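Local coordinates for protein nicastrin (Dictyostelium purpureum, PDB 4R12) that probably serves as an essential, putatively substrate-recruiting subunit of gamma-secretase, the complex that cleaves membrane proteins such as Notch receptors within the membrane, at residues S107-Y112 / F134-F139; Y22-I27 / T224-D229; S368-K373 / N428-I433; S238-T243 / I323-I328. One frame throughout, in Å; residues are numbered along the deposited sequence.

Interaction 1 (S107-Y112 / F134-F139); sequences SPDSRY and FTYFSF
P108 packs against the short 3-10 turn at F134 and T135, and Y136 reaches D109 and S110. P108 has the most surface buried here. Its CB lies 3.3 Å from T135 OG1 and 3.9 Å from F134 CB. T135 N donates to P108 O at 2.9 Å, in the carbonyl plane and on a lone pair, with an N-H...O angle of 164°. Y136 is the second main contributor. CG of Y136 sits anti to the carbonyl carbon (chi1 -54°), which carries the ring toward D109 and S110. The ring edge meets S110 N, 3.7 Å from Y136 CE2. The D109 carboxylate stands almost perpendicular to the ring, and Y136 OH makes a weak hydrogen bond to D109 OD1 at 3.2 Å. This bond is not settled, since D109 OD2 lies 3.3 Å from Y136 OH. D109 OD1 also accepts from S110 N, which helps to fix the carboxylate. A water donates to D109 OD2 and accepts from T135 OG1. The contact closes a long loop of the small lobe between strands 90-96 and 138-139. F134 leans on helix 79-83 and on the ring of F226, while Y136 meets F34 of strand 33-34 edge-to-face.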
loop_
_atom_site.group_PDB
_atom_site.type_symbol
_atom_site.label_atom_id
_atom_site.label_comp_id
_atom_site.label_asym_id
_atom_site.label_seq_id
_atom_site.Cartn_x
_atom_site.Cartn_y
_atom_site.Cartn_z
ATOM N N SER A 107 13.466 -9.680 -1.691
ATOM C CA SER A 107 12.718 -8.503 -2.131
ATOM C C SER A 107 12.944 -8.226 -3.615
ATOM O O SER A 107 14.082 -8.030 -4.056
ATOM C CB SER A 107 13.103 -7.268 -1.309
ATOM O OG SER A 107 12.494 -6.097 -1.829
ATOM N N PRO A 108 11.854 -8.213 -4.392
ATOM C CA PRO A 108 11.875 -7.861 -5.813
ATOM C C PRO A 108 11.820 -6.352 -6.013
ATOM O O PRO A 108 11.688 -5.881 -7.133
ATOM C CB PRO A 108 10.592 -8.509 -6.348
ATOM C CG PRO A 108 9.639 -8.353 -5.184
ATOM C CD PRO A 108 10.482 -8.509 -3.926
ATOM N N ASP A 109 11.906 -5.593 -4.931
ATOM C CA ASP A 109 11.770 -4.147 -5.041
ATOM C C ASP A 109 13.130 -3.466 -5.173
ATOM O O ASP A 109 14.136 -4.120 -5.436
ATOM C CB ASP A 109 11.006 -3.599 -3.836
ATOM C CG ASP A 109 10.099 -2.438 -4.201
ATOM O OD1 ASP A 109 10.608 -1.300 -4.293
ATOM O OD2 ASP A 109 8.882 -2.662 -4.391
ATOM N N SER A 110 13.156 -2.148 -4.991
ATOM C CA SER A 110 14.386 -1.359 -5.124
ATOM C C SER A 110 15.274 -1.408 -3.869
ATOM O O SER A 110 14.772 -1.605 -2.764
ATOM C CB SER A 110 14.022 0.096 -5.441
ATOM O OG SER A 110 15.142 0.949 -5.321
ATOM N N ARG A 111 16.583 -1.205 -4.044
ATOM C CA ARG A 111 17.518 -1.117 -2.914
ATOM C C ARG A 111 17.270 0.131 -2.066
ATOM O O ARG A 111 17.614 0.172 -0.883
ATOM C CB ARG A 111 18.973 -1.105 -3.404
ATOM C CG ARG A 111 19.432 -2.340 -4.187
ATOM C CD ARG A 111 20.011 -3.407 -3.265
ATOM N NE ARG A 111 20.591 -4.542 -3.985
ATOM C CZ ARG A 111 21.890 -4.694 -4.252
ATOM N NH1 ARG A 111 22.767 -3.777 -3.875
ATOM N NH2 ARG A 111 22.313 -5.766 -4.913
ATOM N N TYR A 112 16.712 1.161 -2.693
ATOM C CA TYR A 112 16.312 2.379 -1.994
ATOM C C TYR A 112 15.004 2.836 -2.628
ATOM O O TYR A 112 15.002 3.598 -3.591
ATOM C CB TYR A 112 17.419 3.451 -2.083
ATOM C CG TYR A 112 17.228 4.730 -1.270
ATOM C CD1 TYR A 112 15.965 5.285 -1.066
ATOM C CD2 TYR A 112 18.324 5.396 -0.731
ATOM C CE1 TYR A 112 15.796 6.451 -0.351
ATOM C CE2 TYR A 112 18.165 6.566 -0.001
ATOM C CZ TYR A 112 16.900 7.093 0.178
ATOM O OH TYR A 112 16.732 8.261 0.892
ATOM N N PHE A 134 13.666 -7.360 -9.157
ATOM C CA PHE A 134 12.954 -8.198 -10.115
ATOM C C PHE A 134 11.631 -7.599 -10.634
ATOM O O PHE A 134 11.244 -7.833 -11.784
ATOM C CB PHE A 134 12.691 -9.548 -9.462
ATOM C CG PHE A 134 12.370 -10.651 -10.419
ATOM C CD1 PHE A 134 12.834 -10.633 -11.714
ATOM C CD2 PHE A 134 11.599 -11.724 -9.996
ATOM C CE1 PHE A 134 12.549 -11.673 -12.583
ATOM C CE2 PHE A 134 11.309 -12.760 -10.856
ATOM C CZ PHE A 134 11.782 -12.729 -12.154
ATOM N N THR A 135 10.933 -6.843 -9.789
ATOM C CA THR A 135 9.657 -6.253 -10.196
ATOM C C THR A 135 9.817 -5.301 -11.383
ATOM O O THR A 135 8.935 -5.219 -12.244
ATOM C CB THR A 135 8.984 -5.501 -9.016
ATOM O OG1 THR A 135 8.604 -6.458 -8.026
ATOM C CG2 THR A 135 7.729 -4.762 -9.475
ATOM N N TYR A 136 10.965 -4.627 -11.456
ATOM C CA TYR A 136 11.168 -3.568 -12.442
ATOM C C TYR A 136 11.835 -4.039 -13.719
ATOM O O TYR A 136 12.555 -3.294 -14.350
ATOM C CB TYR A 136 11.973 -2.430 -11.805
ATOM C CG TYR A 136 11.294 -1.976 -10.547
ATOM C CD1 TYR A 136 10.049 -1.360 -10.605
ATOM C CD2 TYR A 136 11.860 -2.201 -9.295
ATOM C CE1 TYR A 136 9.392 -0.964 -9.466
ATOM C CE2 TYR A 136 11.206 -1.804 -8.143
ATOM C CZ TYR A 136 9.968 -1.185 -8.237
ATOM O OH TYR A 136 9.283 -0.778 -7.108
ATOM N N PHE A 137 11.574 -5.280 -14.106
ATOM C CA PHE A 137 11.992 -5.787 -15.410
ATOM C C PHE A 137 10.796 -5.879 -16.347
ATOM O O PHE A 137 9.652 -6.013 -15.900
ATOM C CB PHE A 137 12.655 -7.151 -15.266
ATOM C CG PHE A 137 14.046 -7.086 -14.715
ATOM C CD1 PHE A 137 14.261 -6.984 -13.349
ATOM C CD2 PHE A 137 15.144 -7.103 -15.571
ATOM C CE1 PHE A 137 15.562 -6.908 -12.839
ATOM C CE2 PHE A 137 16.441 -7.033 -15.070
ATOM C CZ PHE A 137 16.649 -6.938 -13.705
ATOM N N SER A 138 11.058 -5.813 -17.646
ATOM C CA SER A 138 10.007 -5.882 -18.648
ATOM C C SER A 138 9.919 -7.271 -19.267
ATOM O O SER A 138 10.804 -7.683 -20.015
ATOM C CB SER A 138 10.236 -4.839 -19.749
ATOM O OG SER A 138 9.195 -4.903 -20.705
ATOM N N PHE A 139 8.845 -7.986 -18.951
ATOM C CA PHE A 139 8.651 -9.353 -19.426
ATOM C C PHE A 139 7.715 -9.386 -20.633
ATOM O O PHE A 139 6.624 -8.822 -20.578
ATOM C CB PHE A 139 8.076 -10.236 -18.307
ATOM C CG PHE A 139 8.933 -10.293 -17.081
ATOM C CD1 PHE A 139 8.790 -9.351 -16.070
ATOM C CD2 PHE A 139 9.889 -11.282 -16.937
ATOM C CE1 PHE A 139 9.586 -9.394 -14.940
ATOM C CE2 PHE A 139 10.684 -11.336 -15.802
ATOM C CZ PHE A 139 10.531 -10.394 -14.809
HETATM O O HOH W 1 7.837 -5.105 -5.660
#

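Interaction 2 (Y22-I27 / T224-D229); sequences YPCTKI and TAFFRD
R228 turns its guanidinium edge to T25. NH2 of R228 donates to T25 OG1 at 2.9 Å, nearly straight at 170° and in the guanidinium plane. T25 OG1 lies between its backbone N and carbonyl carbon (chi1 62°), and the arginine chain bends at chi3 to bring NH2 to it. The two faces of the guanidinium are covered differently. I27 CG1 lies 4.0 Å above one face, toward the rim. F226 O and a water lie toward the rim of the opposite face. This water also donates to P23 O and F226 O and accepts from R228 N. A second water joins P23 O to D229 N and OD2, and a third accepts from R228 NE beside T25 OG1. Without the guanidinium, as with a leucine here, T25 OG1 would probably lose this donor and I27 CG1 its flat neighbour. The aromatic side chains meet the residues before T25. F227 points the edge of its ring at C24 N, and its CD1 is 3.2 Å from Y22 O. F226 CD1 sits over the centre of the F227 ring. C24 SG, disulfide-bonded to C36, approaches the F226 ring obliquely, 4.6 Å from the centroid. D229 CB touches Y22 CD1 at 3.7 Å. This is a buried junction between the lobes of nicastrin, where a large-lobe loop packs on small-lobe strand 21-29 with a Cys sulfur-aromatic contact.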
loop_
_atom_site.group_PDB
_atom_site.type_symbol
_atom_site.label_atom_id
_atom_site.label_comp_id
_atom_site.label_asym_id
_atom_site.label_seq_id
_atom_site.Cartn_x
_atom_site.Cartn_y
_atom_site.Cartn_z
ATOM N N TYR A 22 -3.385 -14.646 -10.002
ATOM C CA TYR A 22 -2.908 -13.309 -9.691
ATOM C C TYR A 22 -1.842 -12.894 -10.704
ATOM O O TYR A 22 -0.691 -13.306 -10.612
ATOM C CB TYR A 22 -2.352 -13.261 -8.269
ATOM C CG TYR A 22 -3.229 -13.958 -7.242
ATOM C CD1 TYR A 22 -4.400 -13.373 -6.786
ATOM C CD2 TYR A 22 -2.877 -15.203 -6.726
ATOM C CE1 TYR A 22 -5.217 -14.019 -5.850
ATOM C CE2 TYR A 22 -3.683 -15.849 -5.790
ATOM C CZ TYR A 22 -4.849 -15.250 -5.357
ATOM O OH TYR A 22 -5.650 -15.877 -4.412
ATOM N N PRO A 23 -2.237 -12.075 -11.678
ATOM C CA PRO A 23 -1.351 -11.753 -12.805
ATOM C C PRO A 23 -0.290 -10.709 -12.472
ATOM O O PRO A 23 -0.486 -9.832 -11.618
ATOM C CB PRO A 23 -2.317 -11.211 -13.857
ATOM C CG PRO A 23 -3.422 -10.582 -13.046
ATOM C CD PRO A 23 -3.560 -11.428 -11.795
ATOM N N CYS A 24 0.841 -10.829 -13.155
ATOM C CA CYS A 24 1.790 -9.746 -13.301
ATOM C C CYS A 24 1.263 -8.795 -14.376
ATOM O O CYS A 24 0.922 -9.236 -15.469
ATOM C CB CYS A 24 3.164 -10.303 -13.686
ATOM S SG CYS A 24 4.370 -9.052 -14.143
ATOM N N THR A 25 1.170 -7.503 -14.074
ATOM C CA THR A 25 0.582 -6.556 -15.027
ATOM C C THR A 25 1.647 -5.592 -15.522
ATOM O O THR A 25 2.753 -5.581 -14.984
ATOM C CB THR A 25 -0.570 -5.770 -14.391
ATOM O OG1 THR A 25 -0.061 -5.004 -13.302
ATOM C CG2 THR A 25 -1.668 -6.730 -13.877
ATOM N N LYS A 26 1.318 -4.795 -16.535
ATOM C CA LYS A 26 2.293 -3.875 -17.135
ATOM C C LYS A 26 2.134 -2.446 -16.620
ATOM O O LYS A 26 1.026 -1.886 -16.601
ATOM C CB LYS A 26 2.177 -3.879 -18.673
ATOM C CG LYS A 26 3.500 -3.544 -19.404
ATOM C CD LYS A 26 4.298 -4.831 -19.656
ATOM C CE LYS A 26 5.744 -4.577 -20.069
ATOM N NZ LYS A 26 6.426 -5.885 -20.347
ATOM N N ILE A 27 3.252 -1.856 -16.202
ATOM C CA ILE A 27 3.268 -0.474 -15.758
ATOM C C ILE A 27 4.232 0.319 -16.637
ATOM O O ILE A 27 5.370 -0.092 -16.838
ATOM C CB ILE A 27 3.702 -0.347 -14.282
ATOM C CG1 ILE A 27 2.826 -1.212 -13.370
ATOM C CG2 ILE A 27 3.696 1.112 -13.843
ATOM C CD1 ILE A 27 1.460 -0.669 -13.150
ATOM N N THR A 224 3.198 -2.655 -2.143
ATOM C CA THR A 224 3.690 -3.107 -3.447
ATOM C C THR A 224 3.975 -4.594 -3.431
ATOM O O THR A 224 4.117 -5.197 -2.375
ATOM C CB THR A 224 4.980 -2.388 -3.876
ATOM O OG1 THR A 224 5.958 -2.492 -2.828
ATOM C CG2 THR A 224 4.709 -0.927 -4.188
ATOM N N ALA A 225 4.079 -5.162 -4.630
ATOM C CA ALA A 225 4.416 -6.563 -4.816
ATOM C C ALA A 225 4.672 -6.818 -6.297
ATOM O O ALA A 225 4.332 -5.986 -7.149
ATOM C CB ALA A 225 3.315 -7.463 -4.311
ATOM N N PHE A 226 5.290 -7.953 -6.595
ATOM C CA PHE A 226 5.450 -8.395 -7.975
ATOM C C PHE A 226 4.045 -8.699 -8.495
ATOM O O PHE A 226 3.671 -8.273 -9.578
ATOM C CB PHE A 226 6.350 -9.630 -8.068
ATOM C CG PHE A 226 6.794 -9.963 -9.472
ATOM C CD1 PHE A 226 5.963 -10.670 -10.327
ATOM C CD2 PHE A 226 8.048 -9.566 -9.928
ATOM C CE1 PHE A 226 6.366 -10.986 -11.615
ATOM C CE2 PHE A 226 8.467 -9.876 -11.227
ATOM C CZ PHE A 226 7.622 -10.584 -12.064
ATOM N N PHE A 227 3.289 -9.444 -7.692
ATOM C CA PHE A 227 1.887 -9.775 -7.986
ATOM C C PHE A 227 1.002 -8.894 -7.125
ATOM O O PHE A 227 0.779 -9.196 -5.951
ATOM C CB PHE A 227 1.599 -11.261 -7.706
ATOM C CG PHE A 227 2.479 -12.195 -8.483
ATOM C CD1 PHE A 227 2.299 -12.355 -9.849
ATOM C CD2 PHE A 227 3.496 -12.885 -7.864
ATOM C CE1 PHE A 227 3.126 -13.197 -10.582
ATOM C CE2 PHE A 227 4.318 -13.732 -8.588
ATOM C CZ PHE A 227 4.130 -13.892 -9.949
ATOM N N ARG A 228 0.498 -7.805 -7.693
ATOM C CA ARG A 228 -0.097 -6.760 -6.868
ATOM C C ARG A 228 -1.449 -7.137 -6.239
ATOM O O ARG A 228 -1.883 -6.487 -5.274
ATOM C CB ARG A 228 -0.199 -5.460 -7.684
ATOM C CG ARG A 228 1.198 -4.779 -7.833
ATOM C CD ARG A 228 1.235 -3.657 -8.873
ATOM N NE ARG A 228 1.370 -4.154 -10.246
ATOM C CZ ARG A 228 2.519 -4.543 -10.799
ATOM N NH1 ARG A 228 3.651 -4.504 -10.102
ATOM N NH2 ARG A 228 2.539 -4.983 -12.062
ATOM N N ASP A 229 -2.101 -8.184 -6.739
ATOM C CA ASP A 229 -3.308 -8.682 -6.069
ATOM C C ASP A 229 -2.956 -9.382 -4.758
ATOM O O ASP A 229 -3.840 -9.701 -3.973
ATOM C CB ASP A 229 -4.092 -9.643 -6.960
ATOM C CG ASP A 229 -4.677 -8.955 -8.173
ATOM O OD1 ASP A 229 -5.304 -7.882 -8.011
ATOM O OD2 ASP A 229 -4.473 -9.472 -9.295
HETATM O O HOH W 2 -1.729 -9.919 -9.110
HETATM O O HOH W 3 0.784 -7.443 -10.588
HETATM O O HOH W 4 -1.349 -4.035 -11.400
#

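Interaction 3 (S368-K373 / N428-I433); sequences STITFK and NDIVYI
Strand 370-373 and helix 428-433 cross at -63°, their axes 9.7 Å apart at closest approach. This is alpha/beta packing within the large lobe, whose sequence belongs to the zinc-exopeptidase clan. I370 is the central apolar side chain. Its CG1 and CD1 rest against I430 CG1, with I370 CD1 3.9 Å away, and the two side chains run about perpendicular. I433 comes in beside it, bringing CD1 to 3.6 Å from I370 CB. The CG2 branch of I433 meets the edge of the F372 ring in its plane. F372 in turn packs on helix 352-362. S368 OG, near I433 CD1, accepts a hydrogen bond weakly from I370 N and is also bonded to A362 O. The polar end of the contact is D429, whose OD2 receives two donors from T369. T369 N reaches D429 OD2 from above the carboxylate plane at 2.8 Å. T369 OG1 donates to the anti lone pair of D429 OD2 at 2.6 Å. If D429 were replaced by an alanine, both donors would probably lose their shared acceptor and the threonine hydroxyl would be free to turn. The other carboxylate oxygen, D429 OD1, is hydrogen-bonded to Y365 OH.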
loop_
_atom_site.group_PDB
_atom_site.type_symbol
_atom_site.label_atom_id
_atom_site.label_comp_id
_atom_site.label_asym_id
_atom_site.label_seq_id
_atom_site.Cartn_x
_atom_site.Cartn_y
_atom_site.Cartn_z
ATOM N N SER A 368 5.424 -3.838 29.528
ATOM C CA SER A 368 5.786 -3.354 28.194
ATOM C C SER A 368 6.859 -4.220 27.532
ATOM O O SER A 368 7.877 -4.530 28.152
ATOM C CB SER A 368 6.270 -1.904 28.271
ATOM O OG SER A 368 6.655 -1.460 26.992
ATOM N N THR A 369 6.623 -4.618 26.284
ATOM C CA THR A 369 7.603 -5.412 25.544
ATOM C C THR A 369 8.314 -4.574 24.488
ATOM O O THR A 369 9.088 -5.095 23.683
ATOM C CB THR A 369 6.948 -6.623 24.858
ATOM O OG1 THR A 369 5.964 -6.170 23.921
ATOM C CG2 THR A 369 6.275 -7.509 25.886
ATOM N N ILE A 370 8.049 -3.272 24.521
ATOM C CA ILE A 370 8.550 -2.334 23.530
ATOM C C ILE A 370 9.510 -1.328 24.157
ATOM O O ILE A 370 9.253 -0.794 25.237
ATOM C CB ILE A 370 7.387 -1.575 22.847
ATOM C CG1 ILE A 370 6.477 -2.550 22.090
ATOM C CG2 ILE A 370 7.918 -0.480 21.925
ATOM C CD1 ILE A 370 7.167 -3.260 20.928
ATOM N N THR A 371 10.629 -1.094 23.484
ATOM C CA THR A 371 11.549 -0.042 23.880
ATOM C C THR A 371 11.936 0.756 22.633
ATOM O O THR A 371 11.885 0.231 21.511
ATOM C CB THR A 371 12.808 -0.620 24.579
ATOM O OG1 THR A 371 13.581 0.443 25.144
ATOM C CG2 THR A 371 13.676 -1.399 23.592
ATOM N N PHE A 372 12.299 2.023 22.819
ATOM C CA PHE A 372 12.686 2.872 21.694
ATOM C C PHE A 372 14.186 3.159 21.695
ATOM O O PHE A 372 14.794 3.403 22.743
ATOM C CB PHE A 372 11.904 4.188 21.712
ATOM C CG PHE A 372 10.437 4.027 21.420
ATOM C CD1 PHE A 372 9.995 3.765 20.128
ATOM C CD2 PHE A 372 9.504 4.143 22.435
ATOM C CE1 PHE A 372 8.633 3.607 19.846
ATOM C CE2 PHE A 372 8.145 3.995 22.168
ATOM C CZ PHE A 372 7.706 3.727 20.869
ATOM N N LYS A 373 14.775 3.116 20.506
ATOM C CA LYS A 373 16.183 3.431 20.319
ATOM C C LYS A 373 16.365 4.501 19.258
ATOM O O LYS A 373 15.563 4.616 18.332
ATOM C CB LYS A 373 16.969 2.176 19.929
ATOM C CG LYS A 373 17.253 1.269 21.104
ATOM C CD LYS A 373 17.791 -0.080 20.662
ATOM C CE LYS A 373 17.767 -1.057 21.835
ATOM N NZ LYS A 373 18.281 -2.398 21.455
ATOM N N ASN A 428 -0.633 -5.065 20.684
ATOM C CA ASN A 428 -1.324 -4.442 21.815
ATOM C C ASN A 428 -0.467 -3.358 22.490
ATOM O O ASN A 428 -0.926 -2.233 22.720
ATOM C CB ASN A 428 -1.718 -5.503 22.843
ATOM C CG ASN A 428 -2.913 -6.355 22.392
ATOM O OD1 ASN A 428 -3.481 -6.148 21.323
ATOM N ND2 ASN A 428 -3.293 -7.318 23.227
ATOM N N ASP A 429 0.781 -3.715 22.782
ATOM C CA ASP A 429 1.745 -2.784 23.367
ATOM C C ASP A 429 1.944 -1.543 22.502
ATOM O O ASP A 429 1.911 -0.420 23.013
ATOM C CB ASP A 429 3.087 -3.486 23.610
ATOM C CG ASP A 429 3.120 -4.227 24.943
ATOM O OD1 ASP A 429 2.199 -4.009 25.754
ATOM O OD2 ASP A 429 4.067 -5.001 25.184
ATOM N N ILE A 430 2.131 -1.731 21.192
ATOM C CA ILE A 430 2.334 -0.593 20.311
ATOM C C ILE A 430 1.080 0.302 20.269
ATOM O O ILE A 430 1.194 1.538 20.342
ATOM C CB ILE A 430 2.747 -1.071 18.890
ATOM C CG1 ILE A 430 4.136 -1.727 18.965
ATOM C CG2 ILE A 430 2.758 0.094 17.895
ATOM C CD1 ILE A 430 4.599 -2.422 17.667
ATOM N N VAL A 431 -0.113 -0.304 20.188
ATOM C CA VAL A 431 -1.339 0.494 20.206
ATOM C C VAL A 431 -1.472 1.258 21.533
ATOM O O VAL A 431 -1.782 2.460 21.547
ATOM C CB VAL A 431 -2.598 -0.367 19.983
ATOM C CG1 VAL A 431 -3.869 0.483 20.105
ATOM C CG2 VAL A 431 -2.535 -1.034 18.604
ATOM N N TYR A 432 -1.220 0.573 22.637
ATOM C CA TYR A 432 -1.287 1.232 23.940
ATOM C C TYR A 432 -0.295 2.383 24.051
ATOM O O TYR A 432 -0.654 3.501 24.464
ATOM C CB TYR A 432 -1.037 0.242 25.082
ATOM C CG TYR A 432 -1.021 0.966 26.414
ATOM C CD1 TYR A 432 -2.207 1.425 26.976
ATOM C CD2 TYR A 432 0.179 1.244 27.077
ATOM C CE1 TYR A 432 -2.219 2.111 28.187
ATOM C CE2 TYR A 432 0.176 1.939 28.291
ATOM C CZ TYR A 432 -1.029 2.373 28.836
ATOM O OH TYR A 432 -1.068 3.065 30.026
ATOM N N ILE A 433 0.956 2.115 23.686
ATOM C CA ILE A 433 1.986 3.132 23.814
ATOM C C ILE A 433 1.680 4.323 22.903
ATOM O O ILE A 433 1.753 5.467 23.345
ATOM C CB ILE A 433 3.384 2.542 23.509
ATOM C CG1 ILE A 433 3.748 1.523 24.591
ATOM C CG2 ILE A 433 4.437 3.642 23.434
ATOM C CD1 ILE A 433 4.881 0.579 24.206
#

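Interaction 4 (S238-T243 / I323-I328); sequences SFATVT and IELNQI
This is buried apolar packing of helix 234-252 against strand 319-325 and the turn leading to I328, in the large lobe. A240 is at the middle of it. Its CB lies 3.9 Å from L325 CB and 4.0 Å from I328 CG1. Its small methyl is consistent with the close approach of the backbones, 6.1 Å between A240 CA and L325 CA. I328 buries the most surface. With chi1 at 61° its CG2 is anti to the carbonyl carbon, and the longer CG1 branch is directed at the helix. I328 CG1 meets F239 CD1 at 3.8 Å, and the two side chains cross at about a right angle. I328 CD1 continues to T243 and meets it tip to tip, 3.9 Å from T243 OG1. L325 CD1 extends toward T243 CG2 at 4.3 Å. T243 OG1 donates to F239 O at 2.9 Å from above the carbonyl plane, and that oxygen also accepts from T243 N. Polar linkage across the contact comes through one water, which accepts from A240 N and I328 N. Helix 427-441 covers T243 through L427, I430 and L434, and helix 452-463 meets F239 through Y459. L325 is also bonded through its backbone to M218 of the parallel strand 214-220. Helices pack here on a run of parallel strands within a mixed beta-sheet, as in the alpha/beta fold of the zinc-exopeptidase clan.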
loop_
_atom_site.group_PDB
_atom_site.type_symbol
_atom_site.label_atom_id
_atom_site.label_comp_id
_atom_site.label_asym_id
_atom_site.label_seq_id
_atom_site.Cartn_x
_atom_site.Cartn_y
_atom_site.Cartn_z
ATOM N N SER A 238 0.646 -2.537 6.288
ATOM C CA SER A 238 -0.664 -2.839 6.854
ATOM C C SER A 238 -0.621 -3.125 8.361
ATOM O O SER A 238 -1.622 -2.905 9.060
ATOM C CB SER A 238 -1.315 -3.996 6.079
ATOM O OG SER A 238 -0.580 -5.196 6.206
ATOM N N PHE A 239 0.520 -3.574 8.893
ATOM C CA PHE A 239 0.621 -3.671 10.356
ATOM C C PHE A 239 0.396 -2.280 10.966
ATOM O O PHE A 239 -0.437 -2.128 11.876
ATOM C CB PHE A 239 1.972 -4.267 10.791
ATOM C CG PHE A 239 2.108 -4.512 12.287
ATOM C CD1 PHE A 239 2.366 -3.466 13.169
ATOM C CD2 PHE A 239 2.060 -5.805 12.797
ATOM C CE1 PHE A 239 2.525 -3.701 14.533
ATOM C CE2 PHE A 239 2.231 -6.039 14.159
ATOM C CZ PHE A 239 2.458 -4.992 15.026
ATOM N N ALA A 240 1.111 -1.269 10.460
ATOM C CA ALA A 240 0.915 0.108 10.908
ATOM C C ALA A 240 -0.506 0.626 10.648
ATOM O O ALA A 240 -1.077 1.334 11.481
ATOM C CB ALA A 240 1.955 1.057 10.244
ATOM N N THR A 241 -1.085 0.271 9.504
ATOM C CA THR A 241 -2.466 0.676 9.239
ATOM C C THR A 241 -3.427 0.147 10.315
ATOM O O THR A 241 -4.269 0.889 10.829
ATOM C CB THR A 241 -2.924 0.202 7.854
ATOM O OG1 THR A 241 -2.028 0.728 6.864
ATOM C CG2 THR A 241 -4.352 0.680 7.571
ATOM N N VAL A 242 -3.290 -1.130 10.663
ATOM C CA VAL A 242 -4.091 -1.718 11.740
ATOM C C VAL A 242 -3.839 -1.004 13.062
ATOM O O VAL A 242 -4.774 -0.705 13.843
ATOM C CB VAL A 242 -3.766 -3.219 11.903
ATOM C CG1 VAL A 242 -4.410 -3.783 13.162
ATOM C CG2 VAL A 242 -4.239 -3.991 10.680
ATOM N N THR A 243 -2.562 -0.749 13.319
ATOM C CA THR A 243 -2.138 -0.061 14.534
ATOM C C THR A 243 -2.821 1.288 14.670
ATOM O O THR A 243 -3.470 1.566 15.686
ATOM C CB THR A 243 -0.606 0.152 14.548
ATOM O OG1 THR A 243 0.062 -1.117 14.547
ATOM C CG2 THR A 243 -0.190 0.941 15.802
ATOM N N ILE A 323 4.120 12.863 13.434
ATOM C CA ILE A 323 4.481 11.503 13.794
ATOM C C ILE A 323 4.128 10.560 12.628
ATOM O O ILE A 323 2.981 10.535 12.176
ATOM C CB ILE A 323 3.736 11.041 15.072
ATOM C CG1 ILE A 323 3.835 12.104 16.173
ATOM C CG2 ILE A 323 4.261 9.696 15.559
ATOM C CD1 ILE A 323 5.240 12.281 16.709
ATOM N N GLU A 324 5.101 9.791 12.150
ATOM C CA GLU A 324 4.848 8.839 11.080
ATOM C C GLU A 324 5.158 7.416 11.519
ATOM O O GLU A 324 6.189 7.152 12.136
ATOM C CB GLU A 324 5.671 9.166 9.827
ATOM C CG GLU A 324 5.426 8.173 8.665
ATOM C CD GLU A 324 6.200 8.531 7.411
ATOM O OE1 GLU A 324 6.887 9.583 7.420
ATOM O OE2 GLU A 324 6.137 7.753 6.420
ATOM N N LEU A 325 4.249 6.503 11.195
ATOM C CA LEU A 325 4.495 5.082 11.373
ATOM C C LEU A 325 5.016 4.512 10.053
ATOM O O LEU A 325 4.387 4.684 9.026
ATOM C CB LEU A 325 3.212 4.367 11.799
ATOM C CG LEU A 325 2.512 5.001 12.999
ATOM C CD1 LEU A 325 1.338 4.124 13.391
ATOM C CD2 LEU A 325 3.486 5.179 14.170
ATOM N N ASN A 326 6.169 3.850 10.070
ATOM C CA ASN A 326 6.710 3.357 8.812
ATOM C C ASN A 326 7.522 2.084 8.997
ATOM O O ASN A 326 8.744 2.132 9.228
ATOM C CB ASN A 326 7.557 4.442 8.147
ATOM C CG ASN A 326 7.736 4.187 6.655
ATOM O OD1 ASN A 326 8.239 3.136 6.262
ATOM N ND2 ASN A 326 7.277 5.123 5.822
ATOM N N GLN A 327 6.808 0.961 8.873
ATOM C CA GLN A 327 7.262 -0.412 9.171
ATOM C C GLN A 327 7.535 -0.612 10.665
ATOM O O GLN A 327 8.652 -0.383 11.149
ATOM C CB GLN A 327 8.497 -0.776 8.329
ATOM C CG GLN A 327 8.288 -0.562 6.825
ATOM C CD GLN A 327 9.291 -1.340 5.975
ATOM O OE1 GLN A 327 9.023 -2.468 5.550
ATOM N NE2 GLN A 327 10.461 -0.752 5.755
ATOM N N ILE A 328 6.510 -1.046 11.400
ATOM C CA ILE A 328 6.631 -1.155 12.862
ATOM C C ILE A 328 6.220 -2.527 13.398
ATOM O O ILE A 328 6.067 -2.711 14.617
ATOM C CB ILE A 328 5.802 -0.054 13.573
ATOM C CG1 ILE A 328 4.306 -0.177 13.248
ATOM C CG2 ILE A 328 6.333 1.344 13.214
ATOM C CD1 ILE A 328 3.424 0.753 14.112
HETATM O O HOH W 5 4.037 -1.488 9.397
#

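How the interactions relate
From the N terminus, strand 21-29 supplies the first half of interaction 2, whose loop closes only at 224-229 in the large lobe. Interaction 1 is nested inside that loop and closes a shorter one within the small lobe. The two touch: K26 NZ probably bonds to S138 OG, and F134 O lies near F226. Interaction 4 follows in series, joining helix 234-252 to strand 319-325. Interaction 3 comes last and ties strand 370-374 to helix 427-441. These two also touch, with I430 packing on T243, I328 and F239. Interactions 2 and 3 lie on opposite sides of the chain's centre, their own centres about 34 Å apart.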